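Local structure of CRISPR-associated endoribonuclease Cas6 1 (Methanocaldococcus jannaschii DSM 2661, 5YI6) at residues Q50-F55 with S85-F90; N164-K169 with Y215-F220; E3-E8 with F90-V95. The protein probably cleaves CRISPR transcripts as an RNA-binding endoribonuclease of the Cas6 family, yielding the crRNAs used in defence against mobile genetic elements. One frame throughout, in Å; residues are numbered along the deposited sequence.

Interaction 1 (Q50-F55 with S85-F90); sequences QKFKFF and SPNNEF
A single hydroxyl, that of Ser85, ties the two segments together: it donates to the carbonyl of Phe54 (Ser85 OG to Phe54 O, 2.7 Å) while receiving the backbone N-H of Asn87, which closes an ST turn (Asn87 N to Ser85 OG, 2.9 Å). The C=O···donor angle at Phe54 O is 156°, with the donor tilted slightly out of the carbonyl plane. Standing opposite its own backbone N (chi1 177°), Ser85 OG is turned to the loop and also lies at the edge of the Phe52 ring, 3.5 Å from Phe52 CZ. Beside this polar joint, Phe52, Phe55 and Phe90 form an aromatic cluster. Phe90 CZ stands over the centre of the Phe55 ring, and Phe90 CE2 comes within 3.4 Å of Phe55 CG. Against the Phe90 ring, Phe52 CD2 is offset toward the rim of one face, with the two planes 45° apart. Asn87 is the N-cap of helix 88-101, its OD1 accepting from Phe90 N at 3.0 Å, and its CB meets Phe52 CZ. The hydroxyl thus serves both sides of the contact, anchoring a loop without regular structure that carries Lys53, a transition-state stabiliser by similarity, to a strand end and a helix start.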
loop_
_atom_site.group_PDB
_atom_site.type_symbol
_atom_site.label_atom_id
_atom_site.label_comp_id
_atom_site.label_asym_id
_atom_site.label_seq_id
_atom_site.Cartn_x
_atom_site.Cartn_y
_atom_site.Cartn_z
ATOM N N GLN A 50 -14.300 -6.242 -8.177
ATOM C CA GLN A 50 -14.716 -6.522 -6.812
ATOM C C GLN A 50 -13.824 -7.540 -6.123
ATOM O O GLN A 50 -13.787 -7.592 -4.885
ATOM C CB GLN A 50 -16.181 -7.003 -6.812
ATOM C CG GLN A 50 -17.149 -5.942 -7.316
ATOM C CD GLN A 50 -17.108 -4.705 -6.423
ATOM O OE1 GLN A 50 -17.585 -4.749 -5.294
ATOM N NE2 GLN A 50 -16.525 -3.610 -6.922
ATOM N N LYS A 51 -13.097 -8.350 -6.891
ATOM C CA LYS A 51 -12.157 -9.308 -6.327
ATOM C C LYS A 51 -10.732 -9.000 -6.762
ATOM O O LYS A 51 -9.850 -9.853 -6.654
ATOM C CB LYS A 51 -12.546 -10.729 -6.742
ATOM C CG LYS A 51 -13.948 -11.072 -6.254
ATOM C CD LYS A 51 -14.352 -12.480 -6.648
ATOM C CE LYS A 51 -15.730 -12.856 -6.092
ATOM N NZ LYS A 51 -15.762 -12.928 -4.605
ATOM N N PHE A 52 -10.499 -7.800 -7.267
ATOM C CA PHE A 52 -9.190 -7.434 -7.803
ATOM C C PHE A 52 -8.216 -7.149 -6.674
ATOM O O PHE A 52 -8.507 -6.318 -5.815
ATOM C CB PHE A 52 -9.351 -6.205 -8.695
ATOM C CG PHE A 52 -8.062 -5.720 -9.276
ATOM C CD1 PHE A 52 -7.391 -6.493 -10.246
ATOM C CD2 PHE A 52 -7.510 -4.498 -8.871
ATOM C CE1 PHE A 52 -6.178 -6.053 -10.786
ATOM C CE2 PHE A 52 -6.314 -4.051 -9.413
ATOM C CZ PHE A 52 -5.653 -4.813 -10.385
ATOM N N LYS A 53 -7.050 -7.825 -6.659
ATOM C CA LYS A 53 -6.140 -7.649 -5.533
ATOM C C LYS A 53 -4.754 -7.131 -5.915
ATOM O O LYS A 53 -3.891 -7.017 -5.037
ATOM C CB LYS A 53 -6.048 -8.950 -4.743
ATOM C CG LYS A 53 -7.393 -9.282 -4.065
ATOM C CD LYS A 53 -7.246 -10.389 -3.043
ATOM C CE LYS A 53 -8.496 -10.527 -2.190
ATOM N NZ LYS A 53 -8.220 -11.382 -0.989
ATOM N N PHE A 54 -4.539 -6.734 -7.173
ATOM C CA PHE A 54 -3.216 -6.280 -7.623
ATOM C C PHE A 54 -3.127 -4.760 -7.597
ATOM O O PHE A 54 -2.993 -4.111 -8.625
ATOM C CB PHE A 54 -2.920 -6.833 -9.017
ATOM C CG PHE A 54 -2.866 -8.335 -9.018
ATOM C CD1 PHE A 54 -1.778 -8.996 -8.458
ATOM C CD2 PHE A 54 -3.926 -9.080 -9.554
ATOM C CE1 PHE A 54 -1.732 -10.412 -8.421
ATOM C CE2 PHE A 54 -3.871 -10.486 -9.541
ATOM C CZ PHE A 54 -2.784 -11.146 -8.983
ATOM N N PHE A 55 -3.233 -4.210 -6.383
ATOM C CA PHE A 55 -3.040 -2.777 -6.170
ATOM C C PHE A 55 -2.594 -2.597 -4.731
ATOM O O PHE A 55 -2.703 -3.518 -3.910
ATOM C CB PHE A 55 -4.301 -1.946 -6.464
ATOM C CG PHE A 55 -5.430 -2.108 -5.463
ATOM C CD1 PHE A 55 -5.611 -1.175 -4.417
ATOM C CD2 PHE A 55 -6.298 -3.186 -5.546
ATOM C CE1 PHE A 55 -6.656 -1.331 -3.479
ATOM C CE2 PHE A 55 -7.353 -3.354 -4.624
ATOM C CZ PHE A 55 -7.530 -2.416 -3.580
ATOM N N SER A 85 -1.439 0.752 -9.055
ATOM C CA SER A 85 -1.712 -0.593 -9.551
ATOM C C SER A 85 -0.977 -0.787 -10.872
ATOM O O SER A 85 -0.839 0.173 -11.647
ATOM C CB SER A 85 -3.221 -0.807 -9.758
ATOM O OG SER A 85 -3.479 -2.105 -10.308
ATOM N N PRO A 86 -0.547 -2.019 -11.193
ATOM C CA PRO A 86 -0.123 -2.277 -12.579
ATOM C C PRO A 86 -1.297 -2.224 -13.551
ATOM O O PRO A 86 -1.072 -2.251 -14.761
ATOM C CB PRO A 86 0.523 -3.680 -12.506
ATOM C CG PRO A 86 -0.139 -4.359 -11.287
ATOM C CD PRO A 86 -0.344 -3.191 -10.306
ATOM N N ASN A 87 -2.543 -2.126 -13.059
ATOM C CA ASN A 87 -3.738 -2.019 -13.902
ATOM C C ASN A 87 -4.221 -0.569 -13.911
ATOM O O ASN A 87 -4.855 -0.104 -12.950
ATOM C CB ASN A 87 -4.842 -2.947 -13.392
ATOM C CG ASN A 87 -6.037 -2.983 -14.337
ATOM O OD1 ASN A 87 -6.441 -1.953 -14.880
ATOM N ND2 ASN A 87 -6.585 -4.164 -14.554
ATOM N N ASN A 88 -3.942 0.161 -14.999
ATOM C CA ASN A 88 -4.280 1.584 -14.974
ATOM C C ASN A 88 -5.778 1.817 -15.077
ATOM O O ASN A 88 -6.271 2.862 -14.614
ATOM C CB ASN A 88 -3.534 2.366 -16.056
ATOM C CG ASN A 88 -3.956 1.981 -17.438
ATOM O OD1 ASN A 88 -4.187 0.807 -17.718
ATOM N ND2 ASN A 88 -4.055 2.967 -18.320
ATOM N N GLU A 89 -6.520 0.887 -15.685
ATOM C CA GLU A 89 -7.969 1.057 -15.736
ATOM C C GLU A 89 -8.598 0.992 -14.346
ATOM O O GLU A 89 -9.545 1.727 -14.060
ATOM C CB GLU A 89 -8.598 -0.006 -16.663
ATOM C CG GLU A 89 -10.125 0.082 -16.728
ATOM C CD GLU A 89 -10.739 -0.921 -17.716
ATOM O OE1 GLU A 89 -9.972 -1.652 -18.392
ATOM O OE2 GLU A 89 -11.988 -0.993 -17.788
ATOM N N PHE A 90 -8.109 0.104 -13.476
ATOM C CA PHE A 90 -8.590 0.094 -12.096
ATOM C C PHE A 90 -8.385 1.452 -11.451
ATOM O O PHE A 90 -9.290 1.999 -10.804
ATOM C CB PHE A 90 -7.863 -0.987 -11.265
ATOM C CG PHE A 90 -8.126 -0.869 -9.780
ATOM C CD1 PHE A 90 -9.359 -1.216 -9.249
ATOM C CD2 PHE A 90 -7.149 -0.368 -8.920
ATOM C CE1 PHE A 90 -9.616 -1.085 -7.880
ATOM C CE2 PHE A 90 -7.401 -0.239 -7.551
ATOM C CZ PHE A 90 -8.641 -0.605 -7.035
#

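Interaction 2 (N164-K169 with Y215-F220); sequences NNLKKK and YDLIKF
The Phe220 ring meets Lys169 edge-on: Lys169 CB lies near the ring plane, 3.7 Å from Phe220 CE2. Obliquely to the same ring come Lys169 O, 3.5 Å from Phe220 CZ, and a methyl of Leu166, with CD1 3.8 Å from Phe220 CD2. Tyr170, the next residue of the lysine's helix, meets Phe220 with the rings edge-to-face. Leu166 forks between two partners. While CD1 turns to the phenylalanine, CD2 reaches Leu217, lying 3.9 Å from Leu217 CD1 and 3.5 Å from Leu217 O. With CG anti to the backbone N (chi1 -164°), the fork is directed at helix 215-224, and the two leucine side chains run antiparallel and overlap along their lengths. The other Leu217 methyl, CD2, touches the aliphatic stem of Lys167 at CG, whereas the extended chain carries NZ on to Asn181. Lys169 separates its roles in a similar way. Its CB pads the ring, and bends at chi3 and chi4 bring NZ back along its own helix to Asn165 OD1 (3.1 Å), in the carbonyl plane. Asn230 and the carbonyls of Gly225 and Gly227 also accept from this ammonium, so several oxygens grip its charge.

Segments 164-169 and 215-220, of helices 158-174 and 215-224, cross almost perpendicularly, at 93°, their axes 10.3 Å apart. Phe182 of strand 182-195 touches both Leu166 and Leu217, joining this helix pair to the edge strand of the four-stranded C-terminal sheet.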
loop_
_atom_site.group_PDB
_atom_site.type_symbol
_atom_site.label_atom_id
_atom_site.label_comp_id
_atom_site.label_asym_id
_atom_site.label_seq_id
_atom_site.Cartn_x
_atom_site.Cartn_y
_atom_site.Cartn_z
ATOM N N ASN A 164 10.163 -14.288 -4.188
ATOM C CA ASN A 164 9.265 -15.263 -4.786
ATOM C C ASN A 164 7.827 -14.793 -4.728
ATOM O O ASN A 164 7.051 -15.066 -5.651
ATOM C CB ASN A 164 9.420 -16.614 -4.108
ATOM C CG ASN A 164 10.730 -17.272 -4.480
ATOM O OD1 ASN A 164 11.219 -17.067 -5.596
ATOM N ND2 ASN A 164 11.294 -18.074 -3.577
ATOM N N ASN A 165 7.457 -14.071 -3.678
ATOM C CA ASN A 165 6.140 -13.468 -3.678
ATOM C C ASN A 165 5.977 -12.552 -4.890
ATOM O O ASN A 165 4.956 -12.614 -5.592
ATOM C CB ASN A 165 5.921 -12.674 -2.384
ATOM C CG ASN A 165 4.703 -11.775 -2.482
ATOM O OD1 ASN A 165 4.783 -10.646 -2.989
ATOM N ND2 ASN A 165 3.572 -12.285 -2.043
ATOM N N LEU A 166 6.987 -11.696 -5.158
ATOM C CA LEU A 166 6.833 -10.758 -6.272
ATOM C C LEU A 166 6.745 -11.493 -7.603
ATOM O O LEU A 166 5.932 -11.142 -8.459
ATOM C CB LEU A 166 7.992 -9.750 -6.319
ATOM C CG LEU A 166 7.698 -8.513 -7.201
ATOM C CD1 LEU A 166 6.524 -7.741 -6.608
ATOM C CD2 LEU A 166 8.920 -7.614 -7.371
ATOM N N LYS A 167 7.582 -12.522 -7.792
ATOM C CA LYS A 167 7.563 -13.261 -9.054
ATOM C C LYS A 167 6.232 -13.999 -9.240
ATOM O O LYS A 167 5.658 -14.000 -10.345
ATOM C CB LYS A 167 8.742 -14.235 -9.085
ATOM C CG LYS A 167 10.115 -13.514 -9.093
ATOM C CD LYS A 167 11.271 -14.516 -8.953
ATOM C CE LYS A 167 12.641 -13.846 -9.107
ATOM N NZ LYS A 167 13.792 -14.767 -8.802
ATOM N N LYS A 168 5.709 -14.601 -8.168
ATOM C CA LYS A 168 4.418 -15.281 -8.292
ATOM C C LYS A 168 3.289 -14.301 -8.594
ATOM O O LYS A 168 2.395 -14.604 -9.392
ATOM C CB LYS A 168 4.121 -16.053 -7.014
ATOM C CG LYS A 168 5.028 -17.269 -6.816
ATOM C CD LYS A 168 4.728 -17.955 -5.488
ATOM C CE LYS A 168 5.813 -18.956 -5.109
ATOM N NZ LYS A 168 5.854 -19.179 -3.628
ATOM N N LYS A 169 3.294 -13.134 -7.941
ATOM C CA LYS A 169 2.288 -12.107 -8.216
ATOM C C LYS A 169 2.391 -11.608 -9.636
ATOM O O LYS A 169 1.370 -11.359 -10.284
ATOM C CB LYS A 169 2.430 -10.894 -7.249
ATOM C CG LYS A 169 1.942 -11.129 -5.863
ATOM C CD LYS A 169 1.803 -9.751 -5.092
ATOM C CE LYS A 169 3.048 -8.868 -5.291
ATOM N NZ LYS A 169 3.323 -8.070 -4.019
ATOM N N TYR A 215 14.531 -4.085 -14.475
ATOM C CA TYR A 215 13.676 -2.930 -14.254
ATOM C C TYR A 215 12.194 -3.297 -14.295
ATOM O O TYR A 215 11.426 -2.856 -13.437
ATOM C CB TYR A 215 13.993 -1.864 -15.299
ATOM C CG TYR A 215 13.066 -0.674 -15.260
ATOM C CD1 TYR A 215 13.254 0.360 -14.338
ATOM C CD2 TYR A 215 12.023 -0.560 -16.162
ATOM C CE1 TYR A 215 12.409 1.472 -14.341
ATOM C CE2 TYR A 215 11.162 0.531 -16.140
ATOM C CZ TYR A 215 11.368 1.537 -15.229
ATOM O OH TYR A 215 10.515 2.628 -15.230
ATOM N N ASP A 216 11.764 -4.116 -15.267
ATOM C CA ASP A 216 10.328 -4.387 -15.393
ATOM C C ASP A 216 9.773 -5.130 -14.172
ATOM O O ASP A 216 8.619 -4.900 -13.770
ATOM C CB ASP A 216 10.055 -5.174 -16.682
ATOM C CG ASP A 216 10.136 -4.309 -17.913
ATOM O OD1 ASP A 216 10.194 -3.071 -17.775
ATOM O OD2 ASP A 216 10.194 -4.870 -19.022
ATOM N N LEU A 217 10.577 -5.993 -13.549
ATOM C CA LEU A 217 10.109 -6.680 -12.351
ATOM C C LEU A 217 10.077 -5.731 -11.150
ATOM O O LEU A 217 9.147 -5.773 -10.335
ATOM C CB LEU A 217 10.988 -7.892 -12.063
ATOM C CG LEU A 217 10.630 -8.748 -10.841
ATOM C CD1 LEU A 217 9.165 -9.198 -10.876
ATOM C CD2 LEU A 217 11.555 -9.967 -10.757
ATOM N N ILE A 218 11.124 -4.922 -10.981
ATOM C CA ILE A 218 11.107 -3.940 -9.887
ATOM C C ILE A 218 9.929 -2.987 -10.044
ATOM O O ILE A 218 9.252 -2.645 -9.063
ATOM C CB ILE A 218 12.457 -3.189 -9.837
ATOM C CG1 ILE A 218 13.585 -4.188 -9.511
ATOM C CG2 ILE A 218 12.402 -2.055 -8.794
ATOM C CD1 ILE A 218 15.004 -3.587 -9.708
ATOM N N LYS A 219 9.657 -2.557 -11.283
ATOM C CA LYS A 219 8.554 -1.654 -11.589
ATOM C C LYS A 219 7.215 -2.284 -11.227
ATOM O O LYS A 219 6.300 -1.597 -10.753
ATOM C CB LYS A 219 8.593 -1.308 -13.079
ATOM C CG LYS A 219 7.389 -0.590 -13.604
ATOM C CD LYS A 219 7.533 -0.244 -15.086
ATOM C CE LYS A 219 6.309 0.517 -15.577
ATOM N NZ LYS A 219 5.044 -0.268 -15.484
ATOM N N PHE A 220 7.080 -3.599 -11.450
ATOM C CA PHE A 220 5.872 -4.275 -10.988
ATOM C C PHE A 220 5.745 -4.225 -9.466
ATOM O O PHE A 220 4.663 -3.963 -8.946
ATOM C CB PHE A 220 5.858 -5.729 -11.479
ATOM C CG PHE A 220 4.683 -6.513 -11.006
ATOM C CD1 PHE A 220 3.433 -6.332 -11.588
ATOM C CD2 PHE A 220 4.843 -7.476 -9.974
ATOM C CE1 PHE A 220 2.308 -7.085 -11.142
ATOM C CE2 PHE A 220 3.728 -8.233 -9.509
ATOM C CZ PHE A 220 2.470 -8.048 -10.116
#

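Interaction 3 (E3-E8 with F90-V95); sequences ESMRIE and FIENFV
In the packing of helix 88-101 on the N-terminal antiparallel sheet, Met5 and Ile7 of strand 5-12 meet Ile91, Glu92 and Val95 of the helix. Ile91 CG2 fits between the two strand residues, 3.8 Å from Met5 SD and 3.8 Å from Ile7 CG2, while Ile91 CG1 rests near the backbone at Met5 O. One turn further on, Val95 CG2 lies 3.7 Å from Ile7 CG1. Ile7 holds CG1 between its backbone N and carbonyl carbon (chi1 61°), and its second torsion, 95°, departs from a staggered value, suggesting some strain in this packing.

Strand 5-12 is the middle strand of the sheet, flanked by strands 78-85 and 109-118. The chain passes from strand 78-85 through helix 88-101 and the edge strand 103-106 into strand 109-118, a split beta-alpha-beta crossover with an added edge strand after the helix, consistent with the ferredoxin-like fold of RAMP proteins. Strand and helix segments run in roughly the same direction, 28° apart, with their axes 8.8 Å from each other. Ile91 also touches Ile83 and Val95 touches Ala116, so the helix reaches both flanking strands.

At the outer margin the extended Met5 chain crosses Glu92 at about a right angle. Glu92 bends at chi2 to bring its carboxylate across the thioether end, and Met5 CE lies 3.3 Å from Glu92 OE2. The glutamate is exposed and touches a crystal neighbour.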
loop_
_atom_site.group_PDB
_atom_site.type_symbol
_atom_site.label_atom_id
_atom_site.label_comp_id
_atom_site.label_asym_id
_atom_site.label_seq_id
_atom_site.Cartn_x
_atom_site.Cartn_y
_atom_site.Cartn_z
ATOM N N GLU A 3 -1.058 0.061 -18.972
ATOM C CA GLU A 3 0.211 0.256 -18.286
ATOM C C GLU A 3 -0.123 0.512 -16.821
ATOM O O GLU A 3 -1.296 0.516 -16.436
ATOM C CB GLU A 3 1.017 1.396 -18.923
ATOM C CG GLU A 3 0.261 2.706 -19.046
ATOM C CD GLU A 3 1.070 3.787 -19.745
ATOM O OE1 GLU A 3 2.320 3.714 -19.725
ATOM O OE2 GLU A 3 0.456 4.702 -20.333
ATOM N N SER A 4 0.898 0.742 -15.997
ATOM C CA SER A 4 0.604 0.962 -14.586
ATOM C C SER A 4 0.205 2.418 -14.318
ATOM O O SER A 4 0.334 3.306 -15.171
ATOM C CB SER A 4 1.806 0.559 -13.719
ATOM O OG SER A 4 2.924 1.410 -13.922
ATOM N N MET A 5 -0.258 2.673 -13.087
ATOM C CA MET A 5 -0.579 4.046 -12.743
ATOM C C MET A 5 -0.492 4.205 -11.233
ATOM O O MET A 5 -0.909 3.311 -10.479
ATOM C CB MET A 5 -1.972 4.453 -13.232
ATOM C CG MET A 5 -2.266 5.933 -13.032
ATOM S SD MET A 5 -3.830 6.289 -13.849
ATOM C CE MET A 5 -3.840 8.086 -13.671
ATOM N N ARG A 6 0.090 5.330 -10.820
ATOM C CA ARG A 6 0.132 5.752 -9.425
ATOM C C ARG A 6 -0.496 7.137 -9.312
ATOM O O ARG A 6 -0.211 8.021 -10.130
ATOM C CB ARG A 6 1.571 5.793 -8.886
ATOM C CG ARG A 6 1.648 6.385 -7.451
ATOM C CD ARG A 6 3.078 6.342 -6.878
ATOM N NE ARG A 6 3.524 4.941 -6.740
ATOM C CZ ARG A 6 4.332 4.509 -5.772
ATOM N NH1 ARG A 6 4.809 5.363 -4.863
ATOM N NH2 ARG A 6 4.664 3.213 -5.696
ATOM N N ILE A 7 -1.346 7.335 -8.295
ATOM C CA ILE A 7 -1.925 8.646 -8.047
ATOM C C ILE A 7 -1.721 9.021 -6.584
ATOM O O ILE A 7 -1.586 8.177 -5.689
ATOM C CB ILE A 7 -3.422 8.760 -8.423
ATOM C CG1 ILE A 7 -4.268 7.793 -7.625
ATOM C CG2 ILE A 7 -3.659 8.499 -9.965
ATOM C CD1 ILE A 7 -4.888 8.363 -6.380
ATOM N N GLU A 8 -1.641 10.306 -6.374
ATOM C CA GLU A 8 -1.664 10.928 -5.058
ATOM C C GLU A 8 -3.025 11.594 -4.862
ATOM O O GLU A 8 -3.323 12.608 -5.505
ATOM C CB GLU A 8 -0.531 11.944 -4.995
ATOM C CG GLU A 8 -0.590 12.803 -3.699
ATOM C CD GLU A 8 0.352 13.974 -3.789
ATOM O OE1 GLU A 8 -0.095 15.097 -4.127
ATOM O OE2 GLU A 8 1.546 13.760 -3.529
ATOM N N PHE A 90 -8.109 0.104 -13.476
ATOM C CA PHE A 90 -8.590 0.094 -12.096
ATOM C C PHE A 90 -8.385 1.452 -11.451
ATOM O O PHE A 90 -9.290 1.999 -10.804
ATOM C CB PHE A 90 -7.863 -0.987 -11.265
ATOM C CG PHE A 90 -8.126 -0.869 -9.780
ATOM C CD1 PHE A 90 -9.359 -1.216 -9.249
ATOM C CD2 PHE A 90 -7.149 -0.368 -8.920
ATOM C CE1 PHE A 90 -9.616 -1.085 -7.880
ATOM C CE2 PHE A 90 -7.401 -0.239 -7.551
ATOM C CZ PHE A 90 -8.641 -0.605 -7.035
ATOM N N ILE A 91 -7.179 1.993 -11.581
ATOM C CA ILE A 91 -6.858 3.243 -10.903
ATOM C C ILE A 91 -7.708 4.380 -11.465
ATOM O O ILE A 91 -8.259 5.185 -10.710
ATOM C CB ILE A 91 -5.352 3.560 -11.007
ATOM C CG1 ILE A 91 -4.510 2.539 -10.210
ATOM C CG2 ILE A 91 -5.060 4.984 -10.466
ATOM C CD1 ILE A 91 -4.703 2.623 -8.692
ATOM N N GLU A 92 -7.830 4.459 -12.792
ATOM C CA GLU A 92 -8.622 5.549 -13.387
ATOM C C GLU A 92 -10.085 5.463 -12.943
ATOM O O GLU A 92 -10.700 6.482 -12.606
ATOM C CB GLU A 92 -8.528 5.509 -14.912
ATOM C CG GLU A 92 -7.128 5.792 -15.481
ATOM C CD GLU A 92 -6.805 7.272 -15.596
ATOM O OE1 GLU A 92 -7.511 8.118 -14.983
ATOM O OE2 GLU A 92 -5.798 7.584 -16.279
ATOM N N ASN A 93 -10.669 4.250 -12.980
ATOM C CA ASN A 93 -12.061 4.095 -12.567
ATOM C C ASN A 93 -12.256 4.432 -11.097
ATOM O O ASN A 93 -13.239 5.096 -10.730
ATOM C CB ASN A 93 -12.520 2.659 -12.831
ATOM C CG ASN A 93 -12.842 2.408 -14.296
ATOM O OD1 ASN A 93 -12.563 3.228 -15.154
ATOM N ND2 ASN A 93 -13.353 1.228 -14.584
ATOM N N PHE A 94 -11.351 3.944 -10.237
ATOM C CA PHE A 94 -11.469 4.210 -8.803
ATOM C C PHE A 94 -11.327 5.708 -8.522
ATOM O O PHE A 94 -12.109 6.278 -7.749
ATOM C CB PHE A 94 -10.419 3.368 -8.049
ATOM C CG PHE A 94 -10.575 3.359 -6.555
ATOM C CD1 PHE A 94 -11.792 3.684 -5.950
ATOM C CD2 PHE A 94 -9.499 2.972 -5.748
ATOM C CE1 PHE A 94 -11.925 3.626 -4.554
ATOM C CE2 PHE A 94 -9.621 2.950 -4.356
ATOM C CZ PHE A 94 -10.847 3.279 -3.771
ATOM N N VAL A 95 -10.356 6.366 -9.164
ATOM C CA VAL A 95 -10.181 7.808 -8.971
ATOM C C VAL A 95 -11.433 8.567 -9.415
ATOM O O VAL A 95 -11.887 9.484 -8.726
ATOM C CB VAL A 95 -8.936 8.306 -9.743
ATOM C CG1 VAL A 95 -8.948 9.856 -9.951
ATOM C CG2 VAL A 95 -7.653 7.901 -9.040
#

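How the interactions relate
Interactions 1 and 3 lie side by side in the N-terminal half, their centres about 8 Å apart; they share Phe90 and helix 88-101, and Ser85 O and Met5 N, 2.9 Å apart, link strands 78-85 and 5-12 between them. Along the chain, interaction 1 comes after segment 3-8 and runs up to Phe90, where segment 90-95 begins. Interaction 2 follows both, in the C-terminal half, with its centre about 15 Å from that of interaction 1 and about 19 Å from that of interaction 3. Pro86 packs on Phe220 and Phe54 on Lys169, while Lys219 reaches Ser4. The helices of the C-terminal half therefore abut the loop bearing Lys53 and couple the two halves of the protein.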